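Long-range contacts in putative (Helicobacter pylori, PDB 4O8S), which is a nucleotidyltransferase superfamily protein of the AbiEii family that probably transfers nucleotidyl groups: residues N66-N71 / V87-K92; V17-D22 / L57-S62; T23-K28 / L46-H51. One frame throughout, in Å; residues are numbered along the deposited sequence.

Contact 1: residues N66-N71 / V87-K92; sequences NGIILN and VRYATK
I69 and A90 face each other as a hydrogen-bonded antiparallel pair. I69 N lies 2.6 Å from A90 O, and A90 N returns to I69 O at 2.8 Å. The two strands form a twisted beta hairpin at the edge of the mixed sheet, their segment axes running 148° apart. Strand 82-91 is inside the sheet, bonded on its other side to strand 98-106 through V87 with L100 and Y89 with Q98. The ladder continues at both ends: N71 N donates to R88 O at 2.9 Å, while K92 N reaches G67 O at 3.0 Å, just where G67 turns the chain with a positive phi of 99° before the strand begins.

Between these bonds lie the non-hydrogen-bonded pairs I68-T91 and L70-Y89, whose side chains share one face. I68 uses two branches there. Its CD1 touches T91 CG2 at 3.7 Å, and its CG2 comes obliquely to Y89 CD2 at 3.8 Å. With CG between the backbone N and the carbonyl carbon (chi1 72°), the Y89 ring reaches toward helix 4-19, where its hydroxyl bonds to H9 ND1. That helix covers this part of the face, with N8 against I68 and T91 and L12 against Y89. T91 OG1 instead turns to N94 O in the following loop.

The other face, which carries I69 and A90, is more open to solvent. There I69 CD1 meets the aliphatic part of K92, a residue that is poorly ordered, and N71 passes near A90 while its ND2 bonds to E97 OE1. At the other end of the face shared by I68 and Y89, beside helix 56-63, L70 and V87 meet at about a right angle, L70 CD1 lying 3.8 Å from V87 CG1.

Contact 2: residues V17-D22 / L57-S62; sequences VKNLAD and LGRVKS
N19 and R59 carry the contact, and one bond between them is nearly ideal. R59 NE points at N19 OD1 over 2.7 Å with an angle of 174° at the hydrogen. The donor lies in the carbonyl plane of the amide and the oxygen lies in the guanidinium plane, although the two planes stand 83° apart, so the amide meets the guanidinium edge crosswise. N19 reaches it with CG anti to its own backbone N (chi1 -171°), which sends the amide across to the arginine. R59 in turn is bent at chi2 and chi3, folding its chain around the amide oxygen, with CB only 3.2 Å from N19 OD1. From the side of L20, CD2 presses on R59 CB at 3.7 Å, completing the tight part.

Further along the guanidinium the evidence weakens. R59 NH2 is placed to donate to N19 O, near the last turn of helix 4-19, and to pair with D22 OD1. However, the model brings NH2 and the carboxylate too close, which makes the details of this end doubtful. On the other flank N19 ND2 makes only a weak bond to S62 OG, at 3.3 Å. D22 and S62 are both solvent-exposed, so the loose margins of the contact lie at the surface.

The contact joins the C-terminal end of helix 4-19 to helix 56-63. Beneath it, L20 packs on F48 of strand 46-50 and on M25 and I54, V17 packs on L46, and V60 rests on I73 of strand 68-75.

Contact 3: residues T23-K28 / L46-H51; sequences TPMVLK and LDFDCH
The F48 ring is held between two methyl groups from the other segment. M25 CE lies over one face, 3.7 Å from the ring centroid and 19° off the normal. L27 CD1 lies over the opposite face at 4.1 Å, and both are CH-pi contacts displaced toward the rim. M25 is a selenomethionine bent at chi2 and chi3, which curls its methyl over the ring while SE rests on C50 CB at 3.8 Å; SE itself is oblique to the ring, in a Met-aromatic contact. L27 CD1 also touches L46 CD2 at 3.7 Å, and V17 of helix 4-19 packs on L27, L46 and F48 alike.

The backbones form a short antiparallel ladder: V26 and D49 exchange two hydrogen bonds, and K28 N donates to D47 O at 2.8 Å. This is the core sheet of the nucleotidyltransferase fold, and D47 fits the second aspartate of the Asp-x-Asp signature that binds metal in relatives. Strand 46-50 runs parallel to strand 98-106 on its other side.

Toward the loop end, P24 CB abuts H51 CE1 at 3.4 Å, and a water bonded to P24 O links weakly to H51 ND1. A second water joins K28 O to D47 N.

At the polar edge K28, extended beyond CG, crosses D49 at about a right angle. Its NZ forms a salt bridge with D49 OD1 at 2.8 Å, approaching from above the carboxylate plane by 35°, while D49 OD2 pairs with R128. D47 OD2 is 4.1 Å from K28 NZ, beyond a salt bridge, and its carboxylate crosses the lysine chain obliquely, nearest at CE.

From the N terminus, helix 4-19 ends in the first segment of contact 2, and the chain passes through a short loop into strand 26-27. Contact 3 then closes a loop containing helix 29-36 when strand 46-50 pairs antiparallel with strand 26-27. Helix 56-63 completes contact 2, so contact 3 is nested within the larger loop. The two touch where R59 NH1 packs against T23 CG2. Contact 1 follows in series: strand 68-75 leaves helix 56-63 and pairs with strand 82-91. L70 against K61 connects it to contact 2. Contacts 1 and 3 do not touch, their centres about 23 Å apart, but both belong to the same mixed sheet.

Contact 1: residues N66-N71 / V87-K92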
ATOM      1  N   ASN A  66       1.996  17.420  18.146  1.00 57.54           N
ATOM      2  CA  ASN A  66       2.152  18.862  18.227  1.00 56.33           C
ATOM      3  C   ASN A  66       2.428  19.455  16.850  1.00 54.48           C
ATOM      4  O   ASN A  66       3.159  18.872  16.056  1.00 54.35           O
ATOM      5  CB  ASN A  66       3.266  19.208  19.213  1.00 61.88           C
ATOM      6  CG  ASN A  66       3.301  20.686  19.563  1.00 65.25           C
ATOM      7  OD1 ASN A  66       4.311  21.360  19.345  1.00 66.17           O
ATOM      8  ND2 ASN A  66       2.198  21.196  20.106  1.00 61.25           N
ATOM      9  N   GLY A  67       1.821  20.601  16.554  1.00 58.21           N
ATOM     10  CA  GLY A  67       1.988  21.204  15.245  1.00 61.67           C
ATOM     11  C   GLY A  67       0.827  20.927  14.307  1.00 58.65           C
ATOM     12  O   GLY A  67       0.739  21.524  13.230  1.00 59.10           O
ATOM     13  N   ILE A  68      -0.058  20.014  14.710  1.00 54.16           N
ATOM     14  CA  ILE A  68      -1.251  19.690  13.922  1.00 50.78           C
ATOM     15  C   ILE A  68      -2.497  20.065  14.713  1.00 48.44           C
ATOM     16  O   ILE A  68      -2.575  19.786  15.915  1.00 49.23           O
ATOM     17  CB  ILE A  68      -1.335  18.172  13.585  1.00 52.72           C
ATOM     18  CG1 ILE A  68      -0.056  17.693  12.881  1.00 46.97           C
ATOM     19  CG2 ILE A  68      -2.582  17.879  12.738  1.00 43.42           C
ATOM     20  CD1 ILE A  68       0.113  18.251  11.465  1.00 45.85           C
ATOM     21  N   ILE A  69      -3.465  20.697  14.053  1.00 50.69           N
ATOM     22  CA  ILE A  69      -4.750  20.981  14.691  1.00 52.99           C
ATOM     23  C   ILE A  69      -5.835  20.087  14.122  1.00 46.79           C
ATOM     24  O   ILE A  69      -6.070  20.093  12.911  1.00 45.10           O
ATOM     25  CB  ILE A  69      -5.209  22.440  14.484  1.00 55.17           C
ATOM     26  CG1 ILE A  69      -4.244  23.416  15.161  1.00 61.40           C
ATOM     27  CG2 ILE A  69      -6.626  22.633  15.040  1.00 51.68           C
ATOM     28  CD1 ILE A  69      -3.116  23.889  14.267  1.00 63.83           C
ATOM     29  N   LEU A  70      -6.495  19.325  14.990  1.00 45.13           N
ATOM     30  CA  LEU A  70      -7.636  18.517  14.575  1.00 42.73           C
ATOM     31  C   LEU A  70      -8.899  19.361  14.522  1.00 48.07           C
ATOM     32  O   LEU A  70      -9.429  19.779  15.559  1.00 50.13           O
ATOM     33  CB  LEU A  70      -7.839  17.343  15.525  1.00 45.64           C
ATOM     34  CG  LEU A  70      -8.992  16.396  15.180  1.00 46.79           C
ATOM     35  CD1 LEU A  70      -8.915  15.913  13.725  1.00 42.26           C
ATOM     36  CD2 LEU A  70      -8.992  15.220  16.149  1.00 47.44           C
ATOM     37  N   ASN A  71      -9.372  19.618  13.309  1.00 53.26           N
ATOM     38  CA  ASN A  71     -10.628  20.343  13.121  1.00 53.34           C
ATOM     39  C   ASN A  71     -11.874  19.475  13.356  1.00 60.09           C
ATOM     40  O   ASN A  71     -12.756  19.832  14.149  1.00 60.91           O
ATOM     41  CB  ASN A  71     -10.665  20.982  11.730  1.00 51.91           C
ATOM     42  CG  ASN A  71      -9.689  22.140  11.605  1.00 56.03           C
ATOM     43  OD1 ASN A  71      -9.197  22.653  12.611  1.00 57.16           O
ATOM     44  ND2 ASN A  71      -9.404  22.558  10.372  1.00 56.52           N
ATOM     45  N   VAL A  87     -10.506  12.565   8.290  1.00 34.30           N
ATOM     46  CA  VAL A  87      -9.874  13.333   9.349  1.00 35.85           C
ATOM     47  C   VAL A  87      -9.458  14.683   8.810  1.00 36.23           C
ATOM     48  O   VAL A  87      -8.586  14.767   7.947  1.00 40.98           O
ATOM     49  CB  VAL A  87      -8.647  12.611   9.915  1.00 33.36           C
ATOM     50  CG1 VAL A  87      -7.941  13.494  10.921  1.00 32.92           C
ATOM     51  CG2 VAL A  87      -9.077  11.293  10.559  1.00 33.52           C
ATOM     52  N   ARG A  88     -10.087  15.744   9.303  1.00 43.74           N
ATOM     53  CA  ARG A  88      -9.805  17.081   8.791  1.00 45.69           C
ATOM     54  C   ARG A  88      -8.964  17.872   9.784  1.00 44.01           C
ATOM     55  O   ARG A  88      -9.246  17.900  10.989  1.00 41.29           O
ATOM     56  CB  ARG A  88     -11.104  17.810   8.430  1.00 49.48           C
ATOM     57  CG  ARG A  88     -12.059  16.921   7.641  1.00 54.89           C
ATOM     58  CD  ARG A  88     -13.190  17.702   7.012  1.00 59.39           C
ATOM     59  NE  ARG A  88     -14.247  16.818   6.519  1.00 63.93           N
ATOM     60  CZ  ARG A  88     -14.232  16.216   5.329  1.00 62.96           C
ATOM     61  NH1 ARG A  88     -13.206  16.387   4.498  1.00 58.83           N
ATOM     62  NH2 ARG A  88     -15.247  15.434   4.968  1.00 62.12           N
ATOM     63  N   TYR A  89      -7.904  18.485   9.271  1.00 38.80           N
ATOM     64  CA  TYR A  89      -6.889  19.053  10.147  1.00 40.56           C
ATOM     65  C   TYR A  89      -6.199  20.229   9.489  1.00 40.60           C
ATOM     66  O   TYR A  89      -6.255  20.394   8.260  1.00 40.55           O
ATOM     67  CB  TYR A  89      -5.838  17.994  10.510  1.00 37.00           C
ATOM     68  CG  TYR A  89      -4.918  17.644   9.352  1.00 37.91           C
ATOM     69  CD1 TYR A  89      -5.256  16.644   8.443  1.00 35.69           C
ATOM     70  CD2 TYR A  89      -3.712  18.311   9.170  1.00 37.47           C
ATOM     71  CE1 TYR A  89      -4.425  16.329   7.386  1.00 34.64           C
ATOM     72  CE2 TYR A  89      -2.878  18.002   8.120  1.00 38.94           C
ATOM     73  CZ  TYR A  89      -3.231  17.011   7.237  1.00 33.69           C
ATOM     74  OH  TYR A  89      -2.398  16.714   6.184  1.00 34.28           O
ATOM     75  N   ALA A  90      -5.538  21.029  10.320  1.00 40.16           N
ATOM     76  CA  ALA A  90      -4.675  22.109   9.852  1.00 48.55           C
ATOM     77  C   ALA A  90      -3.346  21.993  10.589  1.00 49.31           C
ATOM     78  O   ALA A  90      -3.191  21.133  11.473  1.00 47.81           O
ATOM     79  CB  ALA A  90      -5.316  23.476  10.113  1.00 49.65           C
ATOM     80  N   THR A  91      -2.390  22.846  10.229  1.00 47.79           N
ATOM     81  CA  THR A  91      -1.082  22.844  10.884  1.00 54.97           C
ATOM     82  C   THR A  91      -0.785  24.211  11.484  1.00 59.54           C
ATOM     83  O   THR A  91      -1.578  25.144  11.341  1.00 56.71           O
ATOM     84  CB  THR A  91       0.054  22.479   9.904  1.00 53.12           C
ATOM     85  OG1 THR A  91       0.208  23.520   8.931  1.00 56.48           O
ATOM     86  CG2 THR A  91      -0.259  21.186   9.191  1.00 49.41           C
ATOM     87  N   LYS A  92       0.354  24.325  12.161  1.00 84.83           N
ATOM     88  CA  LYS A  92       0.826  25.623  12.619  1.00 87.19           C
ATOM     89  C   LYS A  92       1.395  26.382  11.426  1.00 86.76           C
ATOM     90  O   LYS A  92       1.329  27.611  11.354  1.00 84.23           O
ATOM     91  CB  LYS A  92       1.890  25.461  13.706  1.00 85.81           C
ATOM     92  CG  LYS A  92       1.393  24.740  14.955  1.00 88.94           C
ATOM     93  CD  LYS A  92       0.062  25.305  15.446  1.00 89.12           C
ATOM     94  CE  LYS A  92      -0.418  24.587  16.704  1.00 89.16           C
ATOM     95  NZ  LYS A  92       0.541  24.737  17.836  1.00 97.15           N
TER

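Contact 2: residues V17-D22 / L57-S62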
ATOM      1  N   VAL A  17      -0.725   5.770  13.276  1.00 26.39           N
ATOM      2  CA  VAL A  17      -0.395   4.341  13.202  1.00 28.85           C
ATOM      3  C   VAL A  17       0.358   3.867  14.459  1.00 29.76           C
ATOM      4  O   VAL A  17       0.065   2.798  15.001  1.00 30.31           O
ATOM      5  CB  VAL A  17       0.393   4.001  11.915  1.00 32.37           C
ATOM      6  CG1 VAL A  17       0.673   2.504  11.835  1.00 28.80           C
ATOM      7  CG2 VAL A  17      -0.399   4.465  10.670  1.00 24.15           C
ATOM      8  N   LYS A  18       1.299   4.670  14.943  1.00 37.61           N
ATOM      9  CA  LYS A  18       2.000   4.318  16.179  1.00 40.31           C
ATOM     10  C   LYS A  18       1.021   4.223  17.367  1.00 40.44           C
ATOM     11  O   LYS A  18       1.116   3.308  18.191  1.00 37.94           O
ATOM     12  CB  LYS A  18       3.134   5.312  16.442  1.00 38.40           C
ATOM     13  CG  LYS A  18       4.371   5.074  15.541  1.00 43.12           C
ATOM     14  CD  LYS A  18       5.279   6.302  15.481  1.00 41.63           C
ATOM     15  CE  LYS A  18       6.750   5.939  15.210  1.00 55.54           C
ATOM     16  NZ  LYS A  18       7.013   5.203  13.927  1.00 52.86           N
ATOM     17  N   ASN A  19       0.050   5.130  17.429  1.00 36.36           N
ATOM     18  CA  ASN A  19      -0.953   5.056  18.494  1.00 38.57           C
ATOM     19  C   ASN A  19      -1.708   3.732  18.484  1.00 41.31           C
ATOM     20  O   ASN A  19      -2.039   3.196  19.537  1.00 46.09           O
ATOM     21  CB  ASN A  19      -1.950   6.216  18.419  1.00 40.06           C
ATOM     22  CG  ASN A  19      -2.870   6.274  19.639  1.00 50.70           C
ATOM     23  OD1 ASN A  19      -3.857   5.532  19.731  1.00 51.10           O
ATOM     24  ND2 ASN A  19      -2.538   7.146  20.585  1.00 51.19           N
ATOM     25  N   LEU A  20      -1.941   3.182  17.299  1.00 34.25           N
ATOM     26  CA  LEU A  20      -2.723   1.954  17.177  1.00 32.91           C
ATOM     27  C   LEU A  20      -1.917   0.666  17.372  1.00 36.29           C
ATOM     28  O   LEU A  20      -2.457  -0.434  17.204  1.00 33.15           O
ATOM     29  CB  LEU A  20      -3.431   1.918  15.824  1.00 32.58           C
ATOM     30  CG  LEU A  20      -4.356   3.109  15.548  1.00 35.13           C
ATOM     31  CD1 LEU A  20      -4.777   3.149  14.081  1.00 26.23           C
ATOM     32  CD2 LEU A  20      -5.590   3.037  16.455  1.00 33.81           C
ATOM     33  N   ALA A  21      -0.644   0.779  17.742  1.00 44.58           N
ATOM     34  CA  ALA A  21       0.208  -0.413  17.866  1.00 42.51           C
ATOM     35  C   ALA A  21      -0.243  -1.407  18.952  1.00 45.64           C
ATOM     36  O   ALA A  21       0.094  -2.602  18.897  1.00 44.28           O
ATOM     37  CB  ALA A  21       1.660  -0.015  18.071  1.00 43.75           C
ATOM     38  N   ASP A  22      -1.005  -0.924  19.931  1.00 49.25           N
ATOM     39  CA  ASP A  22      -1.538  -1.815  20.958  1.00 52.04           C
ATOM     40  C   ASP A  22      -2.965  -2.301  20.676  1.00 54.36           C
ATOM     41  O   ASP A  22      -3.592  -2.915  21.540  1.00 58.65           O
ATOM     42  CB  ASP A  22      -1.450  -1.163  22.342  1.00 58.58           C
ATOM     43  CG  ASP A  22      -2.189   0.161  22.414  1.00 57.30           C
ATOM     44  OD1 ASP A  22      -2.515   0.727  21.351  1.00 57.99           O
ATOM     45  OD2 ASP A  22      -2.429   0.652  23.538  1.00 62.49           O
ATOM     46  N   LEU A  57     -12.160   6.935  16.912  1.00 49.36           N
ATOM     47  CA  LEU A  57     -12.253   8.365  17.179  1.00 51.01           C
ATOM     48  C   LEU A  57     -11.359   8.800  18.349  1.00 49.93           C
ATOM     49  O   LEU A  57     -10.679   9.833  18.276  1.00 47.56           O
ATOM     50  CB  LEU A  57     -13.708   8.757  17.452  1.00 50.90           C
ATOM     51  CG  LEU A  57     -14.663   8.697  16.261  1.00 51.22           C
ATOM     52  CD1 LEU A  57     -16.023   9.275  16.644  1.00 54.31           C
ATOM     53  CD2 LEU A  57     -14.070   9.451  15.105  1.00 45.57           C
ATOM     54  N   GLY A  58     -11.349   7.999  19.413  1.00 48.76           N
ATOM     55  CA  GLY A  58     -10.561   8.320  20.590  1.00 54.44           C
ATOM     56  C   GLY A  58      -9.063   8.214  20.355  1.00 52.29           C
ATOM     57  O   GLY A  58      -8.299   9.112  20.722  1.00 52.87           O
ATOM     58  N   ARG A  59      -8.637   7.111  19.749  1.00 47.12           N
ATOM     59  CA  ARG A  59      -7.220   6.920  19.457  1.00 45.93           C
ATOM     60  C   ARG A  59      -6.718   8.022  18.526  1.00 45.37           C
ATOM     61  O   ARG A  59      -5.632   8.581  18.726  1.00 46.02           O
ATOM     62  CB  ARG A  59      -6.974   5.541  18.834  1.00 44.88           C
ATOM     63  CG  ARG A  59      -7.592   4.377  19.601  1.00 47.61           C
ATOM     64  CD  ARG A  59      -7.049   4.281  21.022  1.00 50.49           C
ATOM     65  NE  ARG A  59      -5.634   3.939  21.015  1.00 50.97           N
ATOM     66  CZ  ARG A  59      -5.117   2.837  21.553  1.00 54.53           C
ATOM     67  NH1 ARG A  59      -5.894   1.953  22.179  1.00 45.76           N
ATOM     68  NH2 ARG A  59      -3.806   2.626  21.473  1.00 52.15           N
ATOM     69  N   VAL A  60      -7.514   8.355  17.514  1.00 41.83           N
ATOM     70  CA  VAL A  60      -7.098   9.389  16.581  1.00 41.62           C
ATOM     71  C   VAL A  60      -6.907  10.730  17.285  1.00 45.09           C
ATOM     72  O   VAL A  60      -5.887  11.401  17.075  1.00 45.80           O
ATOM     73  CB  VAL A  60      -8.062   9.534  15.385  1.00 41.07           C
ATOM     74  CG1 VAL A  60      -7.726  10.786  14.585  1.00 37.46           C
ATOM     75  CG2 VAL A  60      -7.980   8.304  14.505  1.00 38.84           C
ATOM     76  N   LYS A  61      -7.863  11.119  18.129  1.00 50.93           N
ATOM     77  CA  LYS A  61      -7.725  12.387  18.843  1.00 51.32           C
ATOM     78  C   LYS A  61      -6.540  12.348  19.820  1.00 51.60           C
ATOM     79  O   LYS A  61      -5.790  13.313  19.931  1.00 53.65           O
ATOM     80  CB  LYS A  61      -9.041  12.808  19.518  1.00 52.03           C
ATOM     81  CG  LYS A  61      -9.473  11.959  20.705  1.00 60.13           C
ATOM     82  CD  LYS A  61      -8.996  12.538  22.054  1.00 62.24           C
ATOM     83  CE  LYS A  61      -9.564  11.746  23.242  1.00 63.81           C
ATOM     84  NZ  LYS A  61      -9.206  10.292  23.225  1.00 62.66           N
ATOM     85  N   SER A  62      -6.337  11.217  20.488  1.00 51.02           N
ATOM     86  CA  SER A  62      -5.233  11.113  21.435  1.00 53.27           C
ATOM     87  C   SER A  62      -3.886  10.924  20.714  1.00 54.23           C
ATOM     88  O   SER A  62      -2.825  10.990  21.342  1.00 56.16           O
ATOM     89  CB  SER A  62      -5.483   9.993  22.456  1.00 52.75           C
ATOM     90  OG  SER A  62      -5.119   8.726  21.938  1.00 58.51           O
TER

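Contact 3: residues T23-K28 / L46-H51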
ATOM      1  N   THR A  23      -3.470  -2.039  19.467  1.00 44.51           N
ATOM      2  CA  THR A  23      -4.791  -2.527  19.051  1.00 41.85           C
ATOM      3  C   THR A  23      -4.598  -3.629  18.010  1.00 39.46           C
ATOM      4  O   THR A  23      -3.459  -3.919  17.633  1.00 38.60           O
ATOM      5  CB  THR A  23      -5.617  -1.403  18.427  1.00 41.68           C
ATOM      6  OG1 THR A  23      -5.132  -1.156  17.101  1.00 39.44           O
ATOM      7  CG2 THR A  23      -5.525  -0.130  19.270  1.00 40.74           C
ATOM      8  N   PRO A  24      -5.694  -4.261  17.542  1.00 42.70           N
ATOM      9  CA  PRO A  24      -5.443  -5.275  16.508  1.00 41.75           C
ATOM     10  C   PRO A  24      -5.410  -4.700  15.083  1.00 36.62           C
ATOM     11  O   PRO A  24      -5.363  -5.481  14.131  1.00 36.72           O
ATOM     12  CB  PRO A  24      -6.641  -6.232  16.650  1.00 42.79           C
ATOM     13  CG  PRO A  24      -7.355  -5.818  17.939  1.00 45.07           C
ATOM     14  CD  PRO A  24      -7.068  -4.363  18.075  1.00 43.38           C
HETATM   15  N   MSE A  25      -5.450  -3.376  14.947  1.00 37.34           N
HETATM   16  CA  MSE A  25      -5.394  -2.711  13.637  1.00 36.58           C
HETATM   17  C   MSE A  25      -4.097  -3.030  12.877  1.00 34.30           C
HETATM   18  O   MSE A  25      -3.012  -2.913  13.434  1.00 33.40           O
HETATM   19  CB  MSE A  25      -5.477  -1.198  13.828  1.00 31.49           C
HETATM   20  CG  MSE A  25      -6.779  -0.742  14.433  1.00 37.77           C
HETATM   21 SE   MSE A  25      -8.120  -0.397  13.006  1.00 39.36          SE
HETATM   22  CE  MSE A  25      -7.648   1.416  12.542  1.00 32.70           C
ATOM     23  N   VAL A  26      -4.216  -3.404  11.603  1.00 29.67           N
ATOM     24  CA  VAL A  26      -3.060  -3.698  10.759  1.00 29.01           C
ATOM     25  C   VAL A  26      -3.083  -2.795   9.528  1.00 29.89           C
ATOM     26  O   VAL A  26      -4.036  -2.864   8.719  1.00 27.11           O
ATOM     27  CB  VAL A  26      -3.101  -5.153  10.262  1.00 32.96           C
ATOM     28  CG1 VAL A  26      -1.808  -5.496   9.457  1.00 30.25           C
ATOM     29  CG2 VAL A  26      -3.324  -6.116  11.439  1.00 31.04           C
ATOM     30  N   LEU A  27      -2.060  -1.949   9.386  1.00 23.53           N
ATOM     31  CA  LEU A  27      -1.911  -1.080   8.206  1.00 25.66           C
ATOM     32  C   LEU A  27      -1.575  -1.923   6.990  1.00 29.88           C
ATOM     33  O   LEU A  27      -0.717  -2.813   7.058  1.00 26.72           O
ATOM     34  CB  LEU A  27      -0.802  -0.054   8.430  1.00 25.75           C
ATOM     35  CG  LEU A  27      -0.576   1.098   7.437  1.00 29.06           C
ATOM     36  CD1 LEU A  27      -1.705   2.130   7.535  1.00 25.61           C
ATOM     37  CD2 LEU A  27       0.798   1.759   7.691  1.00 28.96           C
ATOM     38  N   LYS A  28      -2.253  -1.659   5.872  1.00 21.66           N
ATOM     39  CA  LYS A  28      -1.995  -2.390   4.652  1.00 24.70           C
ATOM     40  C   LYS A  28      -1.850  -1.426   3.483  1.00 22.28           C
ATOM     41  O   LYS A  28      -1.740  -0.215   3.670  1.00 22.24           O
ATOM     42  CB  LYS A  28      -3.126  -3.384   4.366  1.00 29.33           C
ATOM     43  CG  LYS A  28      -4.492  -2.701   4.246  1.00 29.53           C
ATOM     44  CD  LYS A  28      -5.596  -3.708   3.897  1.00 32.15           C
ATOM     45  CE  LYS A  28      -6.958  -2.986   3.834  1.00 34.49           C
ATOM     46  NZ  LYS A  28      -8.053  -3.931   3.491  1.00 38.26           N
ATOM     47  N   LEU A  46      -4.782   6.229   4.707  1.00 25.37           N
ATOM     48  CA  LEU A  46      -4.482   5.138   5.628  1.00 23.95           C
ATOM     49  C   LEU A  46      -5.529   4.039   5.469  1.00 29.32           C
ATOM     50  O   LEU A  46      -6.749   4.314   5.507  1.00 31.25           O
ATOM     51  CB  LEU A  46      -4.436   5.625   7.078  1.00 24.98           C
ATOM     52  CG  LEU A  46      -3.292   6.533   7.533  1.00 27.33           C
ATOM     53  CD1 LEU A  46      -3.530   6.948   8.967  1.00 24.95           C
ATOM     54  CD2 LEU A  46      -1.954   5.813   7.417  1.00 26.37           C
ATOM     55  N   ASP A  47      -5.068   2.801   5.282  1.00 27.11           N
ATOM     56  CA  ASP A  47      -5.970   1.670   5.100  1.00 30.37           C
ATOM     57  C   ASP A  47      -5.578   0.544   6.061  1.00 31.92           C
ATOM     58  O   ASP A  47      -4.402   0.141   6.119  1.00 29.48           O
ATOM     59  CB  ASP A  47      -5.903   1.179   3.644  1.00 32.82           C
ATOM     60  CG  ASP A  47      -7.174   0.468   3.198  1.00 40.16           C
ATOM     61  OD1 ASP A  47      -8.209   0.522   3.921  1.00 44.09           O
ATOM     62  OD2 ASP A  47      -7.163  -0.129   2.099  1.00 45.20           O
ATOM     63  N   PHE A  48      -6.558   0.036   6.807  1.00 26.17           N
ATOM     64  CA  PHE A  48      -6.303  -0.993   7.818  1.00 24.99           C
ATOM     65  C   PHE A  48      -7.194  -2.204   7.651  1.00 27.87           C
ATOM     66  O   PHE A  48      -8.286  -2.117   7.047  1.00 28.40           O
ATOM     67  CB  PHE A  48      -6.570  -0.446   9.217  1.00 25.34           C
ATOM     68  CG  PHE A  48      -5.702   0.706   9.614  1.00 26.69           C
ATOM     69  CD1 PHE A  48      -6.093   2.006   9.333  1.00 25.11           C
ATOM     70  CD2 PHE A  48      -4.520   0.495  10.324  1.00 23.92           C
ATOM     71  CE1 PHE A  48      -5.295   3.105   9.742  1.00 26.69           C
ATOM     72  CE2 PHE A  48      -3.725   1.567  10.728  1.00 24.45           C
ATOM     73  CZ  PHE A  48      -4.110   2.876  10.431  1.00 25.87           C
ATOM     74  N   ASP A  49      -6.732  -3.333   8.179  1.00 27.30           N
ATOM     75  CA  ASP A  49      -7.607  -4.474   8.472  1.00 30.92           C
ATOM     76  C   ASP A  49      -7.681  -4.543   9.984  1.00 32.27           C
ATOM     77  O   ASP A  49      -6.731  -4.156  10.666  1.00 30.99           O
ATOM     78  CB  ASP A  49      -7.019  -5.798   7.985  1.00 34.82           C
ATOM     79  CG  ASP A  49      -7.149  -5.988   6.499  1.00 41.39           C
ATOM     80  OD1 ASP A  49      -8.113  -5.449   5.892  1.00 39.87           O
ATOM     81  OD2 ASP A  49      -6.272  -6.681   5.932  1.00 47.38           O
ATOM     82  N   CYS A  50      -8.804  -5.024  10.506  1.00 32.70           N
ATOM     83  CA  CYS A  50      -8.956  -5.238  11.933  1.00 33.87           C
ATOM     84  C   CYS A  50     -10.041  -6.284  12.146  1.00 39.01           C
ATOM     85  O   CYS A  50     -11.055  -6.264  11.449  1.00 38.06           O
ATOM     86  CB  CYS A  50      -9.367  -3.938  12.614  1.00 37.72           C
ATOM     87  SG  CYS A  50      -9.004  -3.897  14.394  1.00 41.14           S
ATOM     88  N   HIS A  51      -9.853  -7.190  13.099  1.00 43.19           N
ATOM     89  CA  HIS A  51     -10.845  -8.250  13.303  1.00 45.67           C
ATOM     90  C   HIS A  51     -12.013  -7.829  14.208  1.00 48.64           C
ATOM     91  O   HIS A  51     -13.046  -8.507  14.242  1.00 52.25           O
ATOM     92  CB  HIS A  51     -10.195  -9.524  13.846  1.00 47.40           C
ATOM     93  CG  HIS A  51      -9.843  -9.443  15.296  1.00 53.84           C
ATOM     94  ND1 HIS A  51      -8.641  -8.941  15.745  1.00 50.96           N
ATOM     95  CD2 HIS A  51     -10.545  -9.788  16.405  1.00 54.13           C
ATOM     96  CE1 HIS A  51      -8.611  -8.991  17.067  1.00 53.11           C
ATOM     97  NE2 HIS A  51      -9.756  -9.496  17.491  1.00 50.37           N
TER
HETATM   98  O   HOH W   1      -6.746  -7.623  13.356  1.00 38.12           O
HETATM   99  O   HOH W   2      -2.508   2.376   4.062  1.00 28.70           O